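Local coordinates for competence/damage-inducible protein CinA (PDB 2A9S) that is of unconfirmed function but belongs to the competence/damage-inducible CinA family, some relatives of which deamidate nicotinamide mononucleotide, at residues G37-A42 with F102-T107; G8-L13 with T157-L162; L24-S29 with A164-G169. All blocks are in the same frame, centred on the assembly; numbering follows the deposited sequence.

Contact 1: residues G37-A42 with F102-T107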
ATOM      1  N   GLY A  37      -2.937   2.622  -0.662  1.00  9.09           N
ATOM      2  CA  GLY A  37      -2.102   1.555  -1.216  1.00 10.60           C
ATOM      3  C   GLY A  37      -2.343   1.288  -2.700  1.00  9.94           C
ATOM      4  O   GLY A  37      -1.610   0.498  -3.300  1.00 10.27           O
ATOM      5  N   LEU A  38      -3.380   1.904  -3.286  1.00  9.89           N
ATOM      6  CA  LEU A  38      -3.719   1.664  -4.694  1.00  9.13           C
ATOM      7  C   LEU A  38      -2.679   2.193  -5.676  1.00  8.58           C
ATOM      8  O   LEU A  38      -2.654   1.727  -6.808  1.00  9.66           O
ATOM      9  CB  LEU A  38      -5.085   2.240  -5.068  1.00  9.79           C
ATOM     10  CG  LEU A  38      -6.265   1.654  -4.292  1.00  8.49           C
ATOM     11  CD1 LEU A  38      -7.601   2.310  -4.746  1.00 10.73           C
ATOM     12  CD2 LEU A  38      -6.286   0.121  -4.471  1.00 13.33           C
ATOM     13  N   ILE A  39      -1.835   3.149  -5.258  1.00  8.06           N
ATOM     14  CA  ILE A  39      -0.797   3.605  -6.196  1.00  8.56           C
ATOM     15  C   ILE A  39       0.251   2.493  -6.359  1.00  8.21           C
ATOM     16  O   ILE A  39       0.573   2.097  -7.502  1.00  9.51           O
ATOM     17  CB  ILE A  39      -0.115   4.947  -5.778  1.00  7.80           C
ATOM     18  CG1 ILE A  39      -1.143   6.091  -5.677  1.00  8.61           C
ATOM     19  CG2 ILE A  39       1.009   5.283  -6.805  1.00  9.32           C
ATOM     20  CD1 ILE A  39      -0.536   7.376  -5.205  1.00 10.99           C
ATOM     21  N   ALA A  40       0.798   2.010  -5.225  1.00  7.76           N
ATOM     22  CA  ALA A  40       1.672   0.822  -5.261  1.00  8.25           C
ATOM     23  C   ALA A  40       0.929  -0.346  -5.925  1.00  8.15           C
ATOM     24  O   ALA A  40       1.543  -1.092  -6.694  1.00  8.74           O
ATOM     25  CB  ALA A  40       2.155   0.449  -3.868  1.00  7.68           C
ATOM     26  N   GLY A  41      -0.374  -0.484  -5.637  1.00  7.99           N
ATOM     27  CA  GLY A  41      -1.200  -1.560  -6.208  1.00  9.36           C
ATOM     28  C   GLY A  41      -1.188  -1.503  -7.741  1.00  9.52           C
ATOM     29  O   GLY A  41      -0.932  -2.497  -8.427  1.00  9.87           O
ATOM     30  N   ALA A  42      -1.440  -0.316  -8.274  1.00  9.92           N
ATOM     31  CA  ALA A  42      -1.441  -0.109  -9.713  1.00 10.15           C
ATOM     32  C   ALA A  42      -0.079  -0.402 -10.350  1.00 10.27           C
ATOM     33  O   ALA A  42      -0.012  -1.103 -11.339  1.00 10.80           O
ATOM     34  CB  ALA A  42      -1.950   1.281 -10.073  1.00 10.12           C
ATOM     35  N   PHE A 102      12.976   8.103  -6.939  1.00 13.75           N
ATOM     36  CA  PHE A 102      11.830   9.036  -6.915  1.00 13.35           C
ATOM     37  C   PHE A 102      10.820   8.578  -5.870  1.00 12.12           C
ATOM     38  O   PHE A 102      10.660   7.371  -5.660  1.00 11.95           O
ATOM     39  CB  PHE A 102      11.084   9.047  -8.263  1.00 13.56           C
ATOM     40  CG  PHE A 102      11.962   9.322  -9.476  1.00 15.74           C
ATOM     41  CD1 PHE A 102      12.743  10.470  -9.550  1.00 18.74           C
ATOM     42  CD2 PHE A 102      11.977   8.426 -10.540  1.00 18.87           C
ATOM     43  CE1 PHE A 102      13.560  10.719 -10.669  1.00 20.26           C
ATOM     44  CE2 PHE A 102      12.780   8.656 -11.659  1.00 20.87           C
ATOM     45  CZ  PHE A 102      13.567   9.806 -11.733  1.00 18.13           C
ATOM     46  N   ALA A 103      10.129   9.521  -5.232  1.00 11.89           N
ATOM     47  CA  ALA A 103       8.992   9.156  -4.372  1.00 11.29           C
ATOM     48  C   ALA A 103       7.788   9.976  -4.809  1.00 11.50           C
ATOM     49  O   ALA A 103       7.930  11.124  -5.293  1.00 12.21           O
ATOM     50  CB  ALA A 103       9.289   9.372  -2.901  1.00 11.24           C
ATOM     51  N   VAL A 104       6.613   9.375  -4.716  1.00 11.14           N
ATOM     52  CA  VAL A 104       5.376  10.125  -4.927  1.00 10.44           C
ATOM     53  C   VAL A 104       4.550   9.997  -3.652  1.00 10.17           C
ATOM     54  O   VAL A 104       4.428   8.890  -3.098  1.00 10.10           O
ATOM     55  CB  VAL A 104       4.578   9.627  -6.184  1.00 10.27           C
ATOM     56  CG1 VAL A 104       4.263   8.108  -6.103  1.00 15.06           C
ATOM     57  CG2 VAL A 104       3.308  10.541  -6.440  1.00 12.67           C
ATOM     58  N   ALA A 105       3.963  11.120  -3.225  1.00  9.98           N
ATOM     59  CA  ALA A 105       3.177  11.198  -1.995  1.00 10.04           C
ATOM     60  C   ALA A 105       1.819  11.832  -2.285  1.00 10.07           C
ATOM     61  O   ALA A 105       1.748  12.795  -3.047  1.00  9.75           O
ATOM     62  CB  ALA A 105       3.924  12.046  -0.951  1.00 11.36           C
ATOM     63  N   VAL A 106       0.762  11.296  -1.688  1.00  9.44           N
ATOM     64  CA  VAL A 106      -0.585  11.868  -1.883  1.00  9.88           C
ATOM     65  C   VAL A 106      -1.295  11.984  -0.545  1.00 10.68           C
ATOM     66  O   VAL A 106      -1.203  11.062   0.308  1.00  9.69           O
ATOM     67  CB  VAL A 106      -1.455  11.062  -2.919  1.00  9.81           C
ATOM     68  CG1 VAL A 106      -0.745  10.974  -4.276  1.00 10.35           C
ATOM     69  CG2 VAL A 106      -1.831   9.651  -2.408  1.00 10.12           C
ATOM     70  N   THR A 107      -1.991  13.116  -0.344  1.00 10.80           N
ATOM     71  CA  THR A 107      -2.794  13.298   0.849  1.00 12.34           C
ATOM     72  C   THR A 107      -4.054  14.064   0.426  1.00 13.26           C
ATOM     73  O   THR A 107      -3.948  15.128  -0.224  1.00 12.24           O
ATOM     74  CB  THR A 107      -2.048  14.041   2.009  1.00 12.79           C
ATOM     75  OG1 THR A 107      -2.946  14.186   3.118  1.00 12.96           O
ATOM     76  CG2 THR A 107      -1.521  15.407   1.597  1.00 13.08           C
TER
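I39 and V106 meet tip to tip where the short helix 38-43 rests on strand 102-108, the central strand of a five-stranded mixed sheet in an alpha/beta fold. Nothing polar passes between the two segments; the contact is buried and wholly aliphatic. I39 does most of the work from the helix side. Its CG1 stands anti to its own carbonyl carbon and the chain then runs on extended (chi2 177°), which carries CD1 outward to the strand. The shorter branch, CG2, turns instead along the strand to V104, whose CG1 it approaches at a looser 4.4 Å. One beta-branched residue thus serves two positions of the strand, its long arm going to V106 and its short arm to V104. Both valines present their side chains to the helix because they lie two residues apart in an extended chain, and A105 between them points to the other face. Valine suits such places, since its branched side chain favours the extended backbone and offers broad methyl surface. A158 of helix 147-167 also packs on I39, so this side chain lies between the sheet and the C-terminal helix. The helix is held at its start by E32, whose carboxylate accepts hydrogen bonds from the backbone N of I39 and of A40. G37, the N-cap, has a positive phi (113°) that glycine adopts readily. G41, whose N donates to G37 O, packs its bare CA close to that oxygen in the first turn. At the strand, I39 CD1 sits in front of the fork of V106, nearly equidistant from its methyls, 3.7 Å from V106 CG1 and 3.8 Å from V106 CG2.

Contact 2: residues G8-L13 with T157-L162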
ATOM      1  N   GLY A   8      -8.057   1.014 -17.844  1.00 19.98           N
ATOM      2  CA  GLY A   8      -7.057   0.825 -18.887  1.00 20.11           C
ATOM      3  C   GLY A   8      -5.973   1.885 -18.986  1.00 20.76           C
ATOM      4  O   GLY A   8      -4.785   1.548 -19.169  1.00 20.37           O
ATOM      5  N   ASP A   9      -6.368   3.156 -18.861  1.00 20.29           N
ATOM      6  CA  ASP A   9      -5.400   4.214 -18.960  1.00 20.73           C
ATOM      7  C   ASP A   9      -4.434   4.240 -17.750  1.00 19.54           C
ATOM      8  O   ASP A   9      -3.249   4.531 -17.938  1.00 19.12           O
ATOM      9  CB  ASP A   9      -6.051   5.567 -19.266  1.00 21.69           C
ATOM     10  CG  ASP A   9      -6.647   6.235 -18.041  1.00 25.13           C
ATOM     11  OD1 ASP A   9      -7.521   5.634 -17.359  1.00 27.16           O
ATOM     12  OD2 ASP A   9      -6.242   7.386 -17.781  1.00 29.89           O
ATOM     13  N   ILE A  10      -4.938   3.914 -16.544  1.00 17.61           N
ATOM     14  CA  ILE A  10      -4.095   3.797 -15.340  1.00 16.52           C
ATOM     15  C   ILE A  10      -3.098   2.651 -15.487  1.00 15.50           C
ATOM     16  O   ILE A  10      -1.886   2.839 -15.245  1.00 13.88           O
ATOM     17  CB  ILE A  10      -4.925   3.647 -14.057  1.00 16.04           C
ATOM     18  CG1 ILE A  10      -5.678   4.977 -13.758  1.00 17.49           C
ATOM     19  CG2 ILE A  10      -4.047   3.164 -12.878  1.00 17.85           C
ATOM     20  CD1 ILE A  10      -6.645   4.882 -12.549  1.00 18.02           C
ATOM     21  N   GLU A  11      -3.592   1.484 -15.917  1.00 15.00           N
ATOM     22  CA  GLU A  11      -2.709   0.377 -16.253  1.00 17.47           C
ATOM     23  C   GLU A  11      -1.652   0.746 -17.328  1.00 16.92           C
ATOM     24  O   GLU A  11      -0.454   0.400 -17.171  1.00 15.68           O
ATOM     25  CB  GLU A  11      -3.512  -0.816 -16.699  1.00 18.54           C
ATOM     26  CG  GLU A  11      -2.688  -2.037 -16.801  1.00 23.46           C
ATOM     27  CD  GLU A  11      -3.427  -3.139 -17.496  1.00 31.24           C
ATOM     28  OE1 GLU A  11      -4.670  -3.218 -17.313  1.00 33.33           O
ATOM     29  OE2 GLU A  11      -2.762  -3.920 -18.218  1.00 34.35           O
ATOM     30  N   GLU A  12      -2.077   1.467 -18.378  1.00 18.02           N
ATOM     31  CA  GLU A  12      -1.144   2.004 -19.409  1.00 17.92           C
ATOM     32  C   GLU A  12      -0.050   2.863 -18.765  1.00 16.09           C
ATOM     33  O   GLU A  12       1.156   2.721 -19.087  1.00 15.10           O
ATOM     34  CB  GLU A  12      -1.908   2.831 -20.481  1.00 18.78           C
ATOM     35  CG  GLU A  12      -1.082   3.229 -21.731  1.00 20.94           C
ATOM     36  CD  GLU A  12      -1.809   4.118 -22.812  1.00 22.80           C
ATOM     37  OE1 GLU A  12      -2.743   4.943 -22.504  1.00 28.79           O
ATOM     38  OE2 GLU A  12      -1.392   4.018 -24.007  1.00 27.29           O
ATOM     39  N   LEU A  13      -0.453   3.755 -17.853  1.00 13.93           N
ATOM     40  CA  LEU A  13       0.523   4.650 -17.211  1.00 12.95           C
ATOM     41  C   LEU A  13       1.519   3.846 -16.347  1.00 12.85           C
ATOM     42  O   LEU A  13       2.732   4.089 -16.412  1.00 11.05           O
ATOM     43  CB  LEU A  13      -0.164   5.759 -16.393  1.00 12.85           C
ATOM     44  CG  LEU A  13      -0.928   6.876 -17.140  1.00 13.06           C
ATOM     45  CD1 LEU A  13      -1.874   7.548 -16.126  1.00 12.33           C
ATOM     46  CD2 LEU A  13       0.013   7.891 -17.770  1.00 14.94           C
ATOM     47  N   THR A 157      -3.279  10.730 -11.559  1.00 11.49           N
ATOM     48  CA  THR A 157      -2.425  11.922 -11.485  1.00 12.33           C
ATOM     49  C   THR A 157      -1.046  11.586 -10.903  1.00 12.15           C
ATOM     50  O   THR A 157      -0.040  12.108 -11.383  1.00 11.87           O
ATOM     51  CB  THR A 157      -3.106  13.031 -10.664  1.00 11.69           C
ATOM     52  OG1 THR A 157      -4.427  13.270 -11.190  1.00 13.03           O
ATOM     53  CG2 THR A 157      -2.265  14.324 -10.685  1.00 11.79           C
ATOM     54  N   ALA A 158      -1.012  10.736  -9.868  1.00 11.04           N
ATOM     55  CA  ALA A 158       0.235  10.293  -9.227  1.00 10.97           C
ATOM     56  C   ALA A 158       1.182   9.669 -10.268  1.00 11.22           C
ATOM     57  O   ALA A 158       2.393   9.990 -10.325  1.00 11.19           O
ATOM     58  CB  ALA A 158      -0.097   9.293  -8.137  1.00 11.75           C
ATOM     59  N   LEU A 159       0.619   8.807 -11.114  1.00 11.48           N
ATOM     60  CA  LEU A 159       1.413   8.124 -12.148  1.00 11.51           C
ATOM     61  C   LEU A 159       1.897   9.101 -13.222  1.00 12.35           C
ATOM     62  O   LEU A 159       3.068   9.042 -13.623  1.00 12.86           O
ATOM     63  CB  LEU A 159       0.634   6.939 -12.743  1.00 11.32           C
ATOM     64  CG  LEU A 159       0.246   5.843 -11.706  1.00 10.39           C
ATOM     65  CD1 LEU A 159      -0.435   4.706 -12.442  1.00 11.15           C
ATOM     66  CD2 LEU A 159       1.435   5.309 -10.857  1.00 11.03           C
ATOM     67  N   GLU A 160       1.024  10.021 -13.633  1.00 11.94           N
ATOM     68  CA  GLU A 160       1.389  11.117 -14.552  1.00 14.16           C
ATOM     69  C   GLU A 160       2.580  11.917 -14.040  1.00 13.63           C
ATOM     70  O   GLU A 160       3.533  12.199 -14.791  1.00 15.00           O
ATOM     71  CB  GLU A 160       0.184  12.041 -14.791  1.00 13.43           C
ATOM     72  CG  GLU A 160      -0.904  11.354 -15.624  1.00 16.16           C
ATOM     73  CD  GLU A 160      -2.205  12.162 -15.678  1.00 15.75           C
ATOM     74  OE1 GLU A 160      -2.351  13.144 -14.904  1.00 17.56           O
ATOM     75  OE2 GLU A 160      -3.078  11.814 -16.503  1.00 18.98           O
ATOM     76  N   MET A 161       2.558  12.238 -12.749  1.00 13.52           N
ATOM     77  CA  MET A 161       3.634  12.986 -12.114  1.00 14.07           C
ATOM     78  C   MET A 161       4.961  12.241 -12.025  1.00 14.95           C
ATOM     79  O   MET A 161       6.023  12.859 -12.220  1.00 15.88           O
ATOM     80  CB  MET A 161       3.209  13.481 -10.732  1.00 14.51           C
ATOM     81  CG  MET A 161       2.104  14.530 -10.789  1.00 12.45           C
ATOM     82  SD  MET A 161       1.431  14.901  -9.156  1.00 10.70           S
ATOM     83  CE  MET A 161       2.847  15.633  -8.317  1.00 14.78           C
ATOM     84  N   LEU A 162       4.932  10.944 -11.708  1.00 14.93           N
ATOM     85  CA  LEU A 162       6.159  10.131 -11.741  1.00 15.42           C
ATOM     86  C   LEU A 162       6.810  10.195 -13.129  1.00 16.90           C
ATOM     87  O   LEU A 162       8.039  10.387 -13.254  1.00 16.90           O
ATOM     88  CB  LEU A 162       5.874   8.679 -11.359  1.00 14.42           C
ATOM     89  CG  LEU A 162       5.741   8.439  -9.861  1.00 13.89           C
ATOM     90  CD1 LEU A 162       5.301   6.954  -9.618  1.00 13.68           C
ATOM     91  CD2 LEU A 162       7.057   8.748  -9.168  1.00 12.05           C
TER
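L13 and L159 supply the main apolar contact between helix 8-24 and helix 147-167, meeting close to their backbones with L13 CB 3.9 Å from L159 CB. L159 then extends past this point: its CG lies anti to its carbonyl carbon, and the chain carries CD1 on to I10, one turn before L13. There the leucine and isoleucine side chains cross at about a right angle, with L159 CD1 4.0 Å from I10 CG2. The same methyl also rests against a backbone oxygen, I10 O, 3.7 Å from L159 CD1. The two segments run side by side, nearly parallel, their axes 9.7 Å apart at an angle of 27°; this pair of helices, one from each end of the chain, covers one face of the sheet together with the short helix 38-43. Leucine and isoleucine suit its inner side, where L159 also touches I39 and L43 of that short helix. At the solvent-facing rim the contact takes in the aliphatic part of a charged residue. E160 lies obliquely across the end of L13, E160 CG being 4.0 Å from L13 CD1, while its extended chain runs back toward the N-terminal end of its helix and brings the carboxylate near D9. The charged groups do not pair: D9 OD2 and E160 OE2 are 5.6 Å apart, a like-charge approach probably eased by the salt bridge from D9 OD2 to R156 NE.

Contact 3: residues L24-S29 with A164-G169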
ATOM      1  N   LEU A  24      16.565   2.437 -17.341  1.00 14.31           N
ATOM      2  CA  LEU A  24      17.207   3.539 -16.660  1.00 15.81           C
ATOM      3  C   LEU A  24      17.767   3.182 -15.267  1.00 15.34           C
ATOM      4  O   LEU A  24      18.527   3.967 -14.678  1.00 16.24           O
ATOM      5  CB  LEU A  24      16.242   4.745 -16.598  1.00 14.85           C
ATOM      6  CG  LEU A  24      15.907   5.463 -17.925  1.00 17.01           C
ATOM      7  CD1 LEU A  24      14.741   6.436 -17.761  1.00 17.26           C
ATOM      8  CD2 LEU A  24      17.143   6.186 -18.436  1.00 19.88           C
ATOM      9  N   GLY A  25      17.405   2.004 -14.752  1.00 15.01           N
ATOM     10  CA  GLY A  25      17.857   1.532 -13.435  1.00 15.72           C
ATOM     11  C   GLY A  25      17.257   2.357 -12.309  1.00 16.29           C
ATOM     12  O   GLY A  25      17.873   2.537 -11.253  1.00 17.65           O
ATOM     13  N   LEU A  26      16.049   2.862 -12.521  1.00 14.84           N
ATOM     14  CA  LEU A  26      15.423   3.732 -11.523  1.00 14.54           C
ATOM     15  C   LEU A  26      14.346   2.998 -10.719  1.00 13.91           C
ATOM     16  O   LEU A  26      13.653   2.111 -11.244  1.00 13.25           O
ATOM     17  CB  LEU A  26      14.802   4.958 -12.196  1.00 15.45           C
ATOM     18  CG  LEU A  26      15.735   5.780 -13.101  1.00 17.20           C
ATOM     19  CD1 LEU A  26      14.913   6.752 -13.932  1.00 19.30           C
ATOM     20  CD2 LEU A  26      16.886   6.462 -12.321  1.00 19.90           C
ATOM     21  N   MET A  27      14.181   3.419  -9.469  1.00 12.81           N
ATOM     22  CA  MET A  27      13.190   2.819  -8.596  1.00 13.30           C
ATOM     23  C   MET A  27      12.327   3.902  -7.972  1.00 12.08           C
ATOM     24  O   MET A  27      12.736   5.082  -7.894  1.00 12.42           O
ATOM     25  CB  MET A  27      13.823   1.961  -7.499  1.00 13.57           C
ATOM     26  CG  MET A  27      14.611   0.738  -8.038  1.00 16.29           C
ATOM     27  SD  MET A  27      15.149  -0.397  -6.729  1.00 13.56           S
ATOM     28  CE  MET A  27      13.644  -1.366  -6.604  1.00 18.16           C
ATOM     29  N   VAL A  28      11.139   3.482  -7.521  1.00 11.72           N
ATOM     30  CA  VAL A  28      10.144   4.393  -6.978  0.50 11.57           C
ATOM     31  C   VAL A  28       9.685   3.927  -5.598  1.00 11.32           C
ATOM     32  O   VAL A  28       9.645   2.713  -5.322  1.00 12.48           O
ATOM     33  CB  VAL A  28       8.908   4.515  -7.929  0.50 11.87           C
ATOM     34  CG1 VAL A  28       8.264   3.156  -8.174  0.50 13.16           C
ATOM     35  CG2 VAL A  28       7.884   5.542  -7.384  0.50 10.90           C
ATOM     36  N   SER A  29       9.325   4.879  -4.761  1.00 10.50           N
ATOM     37  CA  SER A  29       8.624   4.559  -3.526  0.50 10.12           C
ATOM     38  C   SER A  29       7.384   5.414  -3.453  1.00 10.42           C
ATOM     39  O   SER A  29       7.319   6.472  -4.072  1.00 10.75           O
ATOM     40  CB  SER A  29       9.503   4.773  -2.299  0.50  9.95           C
ATOM     41  OG  SER A  29       9.872   6.122  -2.154  0.50  9.41           O
ATOM     42  N   ALA A 164       6.430  12.579 -15.366  1.00 20.14           N
ATOM     43  CA  ALA A 164       6.921  13.947 -15.558  1.00 20.49           C
ATOM     44  C   ALA A 164       8.221  14.215 -14.809  1.00 21.79           C
ATOM     45  O   ALA A 164       9.143  14.861 -15.353  1.00 21.54           O
ATOM     46  CB  ALA A 164       5.858  14.959 -15.154  1.00 20.32           C
ATOM     47  N   LEU A 165       8.301  13.726 -13.569  1.00 21.37           N
ATOM     48  CA  LEU A 165       9.497  13.890 -12.736  1.00 22.56           C
ATOM     49  C   LEU A 165      10.685  13.194 -13.383  1.00 23.85           C
ATOM     50  O   LEU A 165      11.781  13.757 -13.384  1.00 24.39           O
ATOM     51  CB  LEU A 165       9.282  13.373 -11.311  1.00 22.65           C
ATOM     52  CG  LEU A 165      10.421  13.568 -10.297  1.00 22.41           C
ATOM     53  CD1 LEU A 165      10.537  15.024  -9.865  1.00 24.34           C
ATOM     54  CD2 LEU A 165      10.170  12.673  -9.073  1.00 23.31           C
ATOM     55  N   ASN A 166      10.467  12.007 -13.962  1.00 24.95           N
ATOM     56  CA  ASN A 166      11.539  11.340 -14.710  1.00 26.58           C
ATOM     57  C   ASN A 166      12.006  12.088 -15.973  1.00 28.56           C
ATOM     58  O   ASN A 166      13.209  12.170 -16.249  1.00 27.74           O
ATOM     59  CB  ASN A 166      11.152   9.930 -15.106  1.00 26.52           C
ATOM     60  CG  ASN A 166      12.304   9.189 -15.802  1.00 27.66           C
ATOM     61  OD1 ASN A 166      13.461   9.273 -15.372  1.00 28.63           O
ATOM     62  ND2 ASN A 166      11.992   8.484 -16.877  1.00 26.44           N
ATOM     63  N   GLN A 167      11.042  12.598 -16.745  1.00 30.55           N
ATOM     64  CA  GLN A 167      11.332  13.400 -17.950  1.00 32.83           C
ATOM     65  C   GLN A 167      12.264  14.545 -17.605  1.00 33.36           C
ATOM     66  O   GLN A 167      13.230  14.815 -18.330  1.00 34.44           O
ATOM     67  CB  GLN A 167      10.039  13.964 -18.540  1.00 32.60           C
ATOM     68  CG  GLN A 167       9.145  12.936 -19.195  1.00 34.16           C
ATOM     69  CD  GLN A 167       7.854  13.551 -19.754  1.00 34.80           C
ATOM     70  OE1 GLN A 167       7.425  14.651 -19.347  1.00 35.92           O
ATOM     71  NE2 GLN A 167       7.223  12.835 -20.692  1.00 36.41           N
ATOM     72  N   ALA A 168      11.984  15.193 -16.479  1.00 33.90           N
ATOM     73  CA  ALA A 168      12.780  16.296 -15.954  1.00 35.05           C
ATOM     74  C   ALA A 168      14.173  15.905 -15.401  1.00 35.62           C
ATOM     75  O   ALA A 168      14.844  16.729 -14.786  1.00 36.24           O
ATOM     76  CB  ALA A 168      11.974  17.041 -14.882  1.00 34.75           C
ATOM     77  N   GLY A 169      14.612  14.666 -15.605  1.00 36.35           N
ATOM     78  CA  GLY A 169      15.908  14.223 -15.056  1.00 36.39           C
ATOM     79  C   GLY A 169      16.818  13.542 -16.064  1.00 36.69           C
ATOM     80  O   GLY A 169      16.342  13.005 -17.072  1.00 36.84           O
TER
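L24 and L26 reach N166 from two sides of a turn at G25, whose positive phi (68°) ends helix 8-24 in a Schellman motif, and the backbones stay well apart, with L26 CA 9.1 Å from N166 CA. Glycine fits the turn because it takes up that phi without strain. The gap is bridged by side chains. N166, in the last turn of helix 147-167, holds CG anti to its backbone N (chi1 -176°), which directs the amide outward to the two leucines. L24 comes at it from the opposite direction and sets a methyl beside the amide nitrogen, L24 CD1 lying 3.5 Å from N166 ND2. L26 meets it at a slant and touches the amide oxygen, with L26 CD1 3.2 Å from N166 OD1. Of the two methyls, L26 CD1 stands well off the amide plane and L24 CD1 close to it. F21 and F102 also pack on both L26 and N166, so the contact lies at the edge of the aromatic part of the core, where the N-terminal helix turns into strand 28-32. Leucine suits this border, filling the inner side while its outer surface meets water. No hydrogen bond joins the segments; methyl groups are poor partners for an amide, so these two segments meet by van der Waals contact only, without the directional hold a polar pair would give.

How the contacts relate
The three contacts gather on one face of the central sheet. The centres of contacts 1 and 2 are about 11 Å apart, and contact 3 lies about 14 Å from each. Contacts 2 and 3 share helix 147-167, while contacts 1 and 3 reach neighbouring strands of the sheet, 102-108 and 28-32. Along the chain contact 1 is nested inside the loops closed by the other two, which cross each other because their segments alternate. V104 against L162 joins contact 1 to contact 2, and L162 against V28 joins contact 2 to contact 3. Together they bring both ends of the chain over the sheet, so the terminal helices close one side of a single compact domain.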